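Side-chain contacts in N-isopropylammelide isopropylaminohydrolase (Burkholderia multivorans ATCC 17616, PDB 6NBO), which belongs to the amidohydrolase family, metal-dependent enzymes built on a TIM-type barrel, and binds zinc ions: residues 276-281 / 287-292; 324-329 / 338-343. One frame throughout, in Å; residues are numbered along the deposited sequence. Where two conformers were deposited one is given.

Contact 1. Residues 276-281 / 287-292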
loop_
_atom_site.group_PDB
_atom_site.type_symbol
_atom_site.label_atom_id
_atom_site.label_comp_id
_atom_site.label_asym_id
_atom_site.label_seq_id
_atom_site.Cartn_x
_atom_site.Cartn_y
_atom_site.Cartn_z
ATOM N N VAL A 276 -0.573 6.334 8.945
ATOM C CA VAL A 276 0.670 5.620 9.189
ATOM C C VAL A 276 0.621 4.292 8.440
ATOM O O VAL A 276 -0.415 3.629 8.366
ATOM C CB VAL A 276 0.941 5.440 10.706
ATOM C CG1 VAL A 276 -0.070 4.492 11.370
ATOM C CG2 VAL A 276 2.380 4.986 10.946
ATOM N N VAL A 277 1.760 3.931 7.843
ATOM C CA VAL A 277 1.918 2.638 7.190
ATOM C C VAL A 277 2.671 1.719 8.136
ATOM O O VAL A 277 3.746 2.078 8.635
ATOM C CB VAL A 277 2.671 2.762 5.856
ATOM C CG1 VAL A 277 2.994 1.373 5.325
ATOM C CG2 VAL A 277 1.872 3.580 4.867
ATOM N N THR A 278 2.130 0.532 8.382
ATOM C CA THR A 278 2.885 -0.483 9.102
ATOM C C THR A 278 2.978 -1.729 8.236
ATOM O O THR A 278 2.013 -2.108 7.571
ATOM C CB THR A 278 2.275 -0.810 10.478
ATOM O OG1 THR A 278 3.154 -1.700 11.179
ATOM C CG2 THR A 278 0.874 -1.446 10.367
ATOM N N THR A 279 4.164 -2.327 8.201
ATOM C CA THR A 279 4.370 -3.589 7.510
ATOM C C THR A 279 4.595 -4.714 8.502
ATOM O O THR A 279 4.932 -5.836 8.104
ATOM C CB THR A 279 5.538 -3.465 6.536
ATOM O OG1 THR A 279 6.762 -3.329 7.270
ATOM C CG2 THR A 279 5.333 -2.232 5.645
ATOM N N ALA A 280 4.425 -4.416 9.791
ATOM C CA ALA A 280 4.525 -5.383 10.876
ATOM C C ALA A 280 5.828 -6.188 10.884
ATOM O O ALA A 280 5.799 -7.416 10.999
ATOM C CB ALA A 280 3.329 -6.324 10.853
ATOM N N PRO A 281 6.986 -5.528 10.799
ATOM C CA PRO A 281 8.247 -6.263 10.974
ATOM C C PRO A 281 8.299 -6.906 12.353
ATOM O O PRO A 281 7.898 -6.308 13.353
ATOM C CB PRO A 281 9.317 -5.180 10.814
ATOM C CG PRO A 281 8.604 -3.909 11.221
ATOM C CD PRO A 281 7.213 -4.078 10.691
ATOM N N PRO A 287 4.359 0.901 15.581
ATOM C CA PRO A 287 3.169 1.573 16.116
ATOM C C PRO A 287 2.086 0.548 16.426
ATOM O O PRO A 287 1.824 -0.369 15.640
ATOM C CB PRO A 287 2.755 2.533 14.993
ATOM C CG PRO A 287 3.453 2.038 13.770
ATOM C CD PRO A 287 4.709 1.371 14.232
ATOM N N SER A 288 1.493 0.678 17.605
ATOM C CA SER A 288 0.348 -0.147 17.958
ATOM C C SER A 288 -0.827 0.217 17.060
ATOM O O SER A 288 -1.241 1.382 17.008
ATOM C CB SER A 288 -0.004 0.055 19.429
ATOM O OG SER A 288 -1.302 -0.433 19.715
ATOM N N VAL A 289 -1.354 -0.771 16.332
ATOM C CA VAL A 289 -2.527 -0.518 15.500
ATOM C C VAL A 289 -3.687 -0.008 16.347
ATOM O O VAL A 289 -4.375 0.952 15.973
ATOM C CB VAL A 289 -2.901 -1.789 14.716
ATOM C CG1 VAL A 289 -4.244 -1.627 14.060
ATOM C CG2 VAL A 289 -1.833 -2.077 13.670
ATOM N N LEU A 290 -3.906 -0.612 17.520
ATOM C CA LEU A 290 -5.011 -0.161 18.364
ATOM C C LEU A 290 -4.770 1.229 18.950
ATOM O O LEU A 290 -5.727 1.984 19.148
ATOM C CB LEU A 290 -5.271 -1.177 19.480
ATOM C CG LEU A 290 -5.768 -2.523 18.936
ATOM C CD1 LEU A 290 -6.161 -3.448 20.067
ATOM C CD2 LEU A 290 -6.936 -2.317 17.984
ATOM N N ALA A 291 -3.520 1.592 19.250
ATOM C CA ALA A 291 -3.268 2.952 19.729
ATOM C C ALA A 291 -3.534 3.980 18.638
ATOM O O ALA A 291 -4.125 5.037 18.901
ATOM C CB ALA A 291 -1.838 3.089 20.253
ATOM N N CYS A 292 -3.092 3.703 17.407
ATOM C CA CYS A 292 -3.430 4.579 16.291
ATOM C C CYS A 292 -4.939 4.713 16.143
ATOM O O CYS A 292 -5.471 5.827 16.048
ATOM C CB CYS A 292 -2.815 4.042 14.996
ATOM S SG CYS A 292 -1.027 4.020 15.030
HETATM O O HOH W 1 1.786 -2.574 13.772
#
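The pyrrolidine ring of Pro287 meets strand 275-278 with its CG corner rather than a face: CG2 of Val276 lies 4.2 Å from CG of Pro287. In the conformer given, Val276 straddles two neighbours. CG2, opposite the backbone N, serves the proline, while CG1, held between N and the carbonyl carbon (chi1 68°), lies 3.8 Å from SG of Cys292. Two residues further along the strand, CG2 of Thr278 comes to 4.3 Å from CG2 of Val289, a looser methyl-to-methyl approach.

Thr278 sends its other branch elsewhere. OG1 lies anti to N (chi1 -174°) and reaches a water that donates to Pro287 O over 2.9 Å, so the segments share a polar bridge beside their apolar contact; OG1 also accepts a weak bond from Ala280 N. Pro287 leads into Ser288, the N-cap, whose OG accepts from Ala291 N at 3.0 Å and fixes the start of the helix carrying Val289 and Cys292.

Cys292, Val276 and Thr278 all touch Val299, on the neighbouring parallel strand. A short helix laid over the strand it follows, with the next strand alongside, is the beta-alpha-beta unit of a TIM-type barrel.

Contact 2. Residues 324-329 / 338-343; sequences LIAMRN and EVALEC
Apolar packing makes up the contact where helix 318-328 meets helix 334-342. CB of Ala340 points at the first helix and meets CB of Ala326 at 3.7 Å. With no longer side chain between them the two backbones come close, CA of Ala326 lying 5.5 Å from CA of Ala340. Ile325 flanks this pair with two branches. Its CG2 lies 4.4 Å from CB of Ala340, whereas its CD1, at the end of an extended chain (chi2 170°), reaches to 4.3 Å from CB of Cys343. The touching residues are all buried.

The fold explains the setting: both helices follow strand 299-301 of the TIM-type barrel, and they succeed each other after a short connection. A backbone hydrogen bond between Cys343 and Gly301 ties the end of the second segment to that strand.

The hydrogen bonds lie within the first segment, at the end of its helix. Ile325 O is gripped by two donors of Asn329, backbone N and ND2, which arrive from opposite faces of the carbonyl plane. The bond from Asn329 ND2 to Ile325 O is 3.0 Å long and nearly straight at 165°, and Ile325 O lies close to the plane of the Asn329 amide, so the side chain folds back onto the last turn of the helix it follows.

Charge pairing involves Glu342, which takes no part in the packing: its carboxylate forms salt bridges with Arg293 and Arg350.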
loop_
_atom_site.group_PDB
_atom_site.type_symbol
_atom_site.label_atom_id
_atom_site.label_comp_id
_atom_site.label_asym_id
_atom_site.label_seq_id
_atom_site.Cartn_x
_atom_site.Cartn_y
_atom_site.Cartn_z
ATOM N N LEU A 324 -0.220 -11.101 9.256
ATOM C CA LEU A 324 1.040 -10.812 9.941
ATOM C C LEU A 324 0.921 -9.568 10.818
ATOM O O LEU A 324 1.502 -9.507 11.911
ATOM C CB LEU A 324 2.162 -10.646 8.923
ATOM C CG LEU A 324 2.559 -11.908 8.157
ATOM C CD1 LEU A 324 3.538 -11.536 7.051
ATOM C CD2 LEU A 324 3.193 -12.922 9.104
ATOM N N ILE A 325 0.165 -8.572 10.358
ATOM C CA ILE A 325 -0.114 -7.400 11.191
ATOM C C ILE A 325 -0.837 -7.821 12.471
ATOM O O ILE A 325 -0.481 -7.403 13.583
ATOM C CB ILE A 325 -0.921 -6.365 10.381
ATOM C CG1 ILE A 325 -0.035 -5.754 9.284
ATOM C CG2 ILE A 325 -1.485 -5.266 11.286
ATOM C CD1 ILE A 325 -0.787 -4.897 8.273
ATOM N N ALA A 326 -1.864 -8.663 12.328
ATOM C CA ALA A 326 -2.608 -9.152 13.483
ATOM C C ALA A 326 -1.693 -9.887 14.457
ATOM O O ALA A 326 -1.724 -9.641 15.671
ATOM C CB ALA A 326 -3.753 -10.056 13.008
ATOM N N MET A 327 -0.849 -10.782 13.938
ATOM C CA MET A 327 0.091 -11.501 14.797
ATOM C C MET A 327 1.034 -10.541 15.503
ATOM O O MET A 327 1.270 -10.656 16.712
ATOM C CB MET A 327 0.903 -12.507 13.967
ATOM C CG MET A 327 0.105 -13.668 13.419
ATOM S SD MET A 327 1.144 -14.649 12.287
ATOM C CE MET A 327 0.402 -16.261 12.472
ATOM N N ARG A 328 1.595 -9.590 14.757
ATOM C CA ARG A 328 2.543 -8.651 15.345
ATOM C C ARG A 328 1.899 -7.839 16.458
ATOM O O ARG A 328 2.570 -7.482 17.432
ATOM C CB ARG A 328 3.106 -7.727 14.264
ATOM C CG ARG A 328 4.153 -6.730 14.758
ATOM C CD ARG A 328 5.425 -7.431 15.248
ATOM N NE ARG A 328 6.422 -6.491 15.760
ATOM C CZ ARG A 328 6.426 -6.003 16.996
ATOM N NH1 ARG A 328 5.478 -6.366 17.854
ATOM N NH2 ARG A 328 7.375 -5.153 17.376
ATOM N N ASN A 329 0.606 -7.552 16.345
ATOM C CA ASN A 329 -0.107 -6.776 17.348
ATOM C C ASN A 329 -0.782 -7.652 18.396
ATOM O O ASN A 329 -1.551 -7.134 19.215
ATOM C CB ASN A 329 -1.128 -5.865 16.662
ATOM C CG ASN A 329 -0.488 -4.620 16.074
ATOM O OD1 ASN A 329 -0.495 -3.564 16.696
ATOM N ND2 ASN A 329 0.085 -4.740 14.875
ATOM N N GLU A 338 -10.479 -8.369 12.287
ATOM C CA GLU A 338 -11.139 -7.508 11.311
ATOM C C GLU A 338 -10.508 -6.122 11.281
ATOM O O GLU A 338 -10.503 -5.471 10.231
ATOM C CB GLU A 338 -12.641 -7.432 11.617
ATOM C CG GLU A 338 -13.325 -8.783 11.400
ATOM C CD GLU A 338 -14.820 -8.738 11.672
ATOM O OE1 GLU A 338 -15.413 -7.650 11.550
ATOM O OE2 GLU A 338 -15.393 -9.796 12.003
ATOM N N VAL A 339 -9.963 -5.662 12.414
ATOM C CA VAL A 339 -9.195 -4.422 12.401
ATOM C C VAL A 339 -7.958 -4.584 11.532
ATOM O O VAL A 339 -7.591 -3.685 10.767
ATOM C CB VAL A 339 -8.821 -3.995 13.833
ATOM C CG1 VAL A 339 -7.799 -2.861 13.786
ATOM C CG2 VAL A 339 -10.060 -3.578 14.599
ATOM N N ALA A 340 -7.295 -5.739 11.627
ATOM C CA ALA A 340 -6.137 -5.970 10.771
ATOM C C ALA A 340 -6.550 -6.028 9.307
ATOM O O ALA A 340 -5.867 -5.467 8.439
ATOM C CB ALA A 340 -5.412 -7.255 11.187
ATOM N N LEU A 341 -7.683 -6.668 9.014
ATOM C CA LEU A 341 -8.169 -6.705 7.632
ATOM C C LEU A 341 -8.498 -5.304 7.118
ATOM O O LEU A 341 -8.290 -5.001 5.935
ATOM C CB LEU A 341 -9.396 -7.617 7.539
ATOM C CG LEU A 341 -10.058 -7.773 6.161
ATOM C CD1 LEU A 341 -9.076 -8.409 5.177
ATOM C CD2 LEU A 341 -11.328 -8.615 6.274
ATOM N N GLU A 342 -9.013 -4.435 7.991
ATOM C CA GLU A 342 -9.250 -3.049 7.600
ATOM C C GLU A 342 -7.975 -2.362 7.097
ATOM O O GLU A 342 -8.044 -1.500 6.212
ATOM C CB GLU A 342 -9.851 -2.280 8.785
ATOM C CG GLU A 342 -10.275 -0.869 8.438
ATOM C CD GLU A 342 -10.901 -0.109 9.606
ATOM O OE1 GLU A 342 -10.637 -0.460 10.780
ATOM O OE2 GLU A 342 -11.650 0.855 9.334
ATOM N N CYS A 343 -6.805 -2.736 7.634
ATOM C CA CYS A 343 -5.537 -2.152 7.196
ATOM C C CYS A 343 -5.183 -2.467 5.742
ATOM O O CYS A 343 -4.328 -1.778 5.171
ATOM C CB CYS A 343 -4.385 -2.642 8.085
ATOM S SG CYS A 343 -4.539 -2.102 9.804
#

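In the fold
Contacts 1 and 2 follow in series, their centres about 9 Å apart, on the same side of the chain's centre. The chain runs from strand 275-278 through helix 289-295 and strand 299-301 to helices 318-328 and 334-342, so strand 299-301 separates the two contacts in sequence. In space they join directly: Asn329 OD1 probably accepts from Val289 N, at the helix start, and Arg328 NE probably donates to Pro281 O. CB of Ala280 packs on Ile325 and Arg328. Contact 1 joins a barrel strand to the helix that covers it, contact 2 pairs two later helices, and helix 318-328 of contact 2 also touches residues of contact 1, within one amidohydrolase domain holding the zinc site.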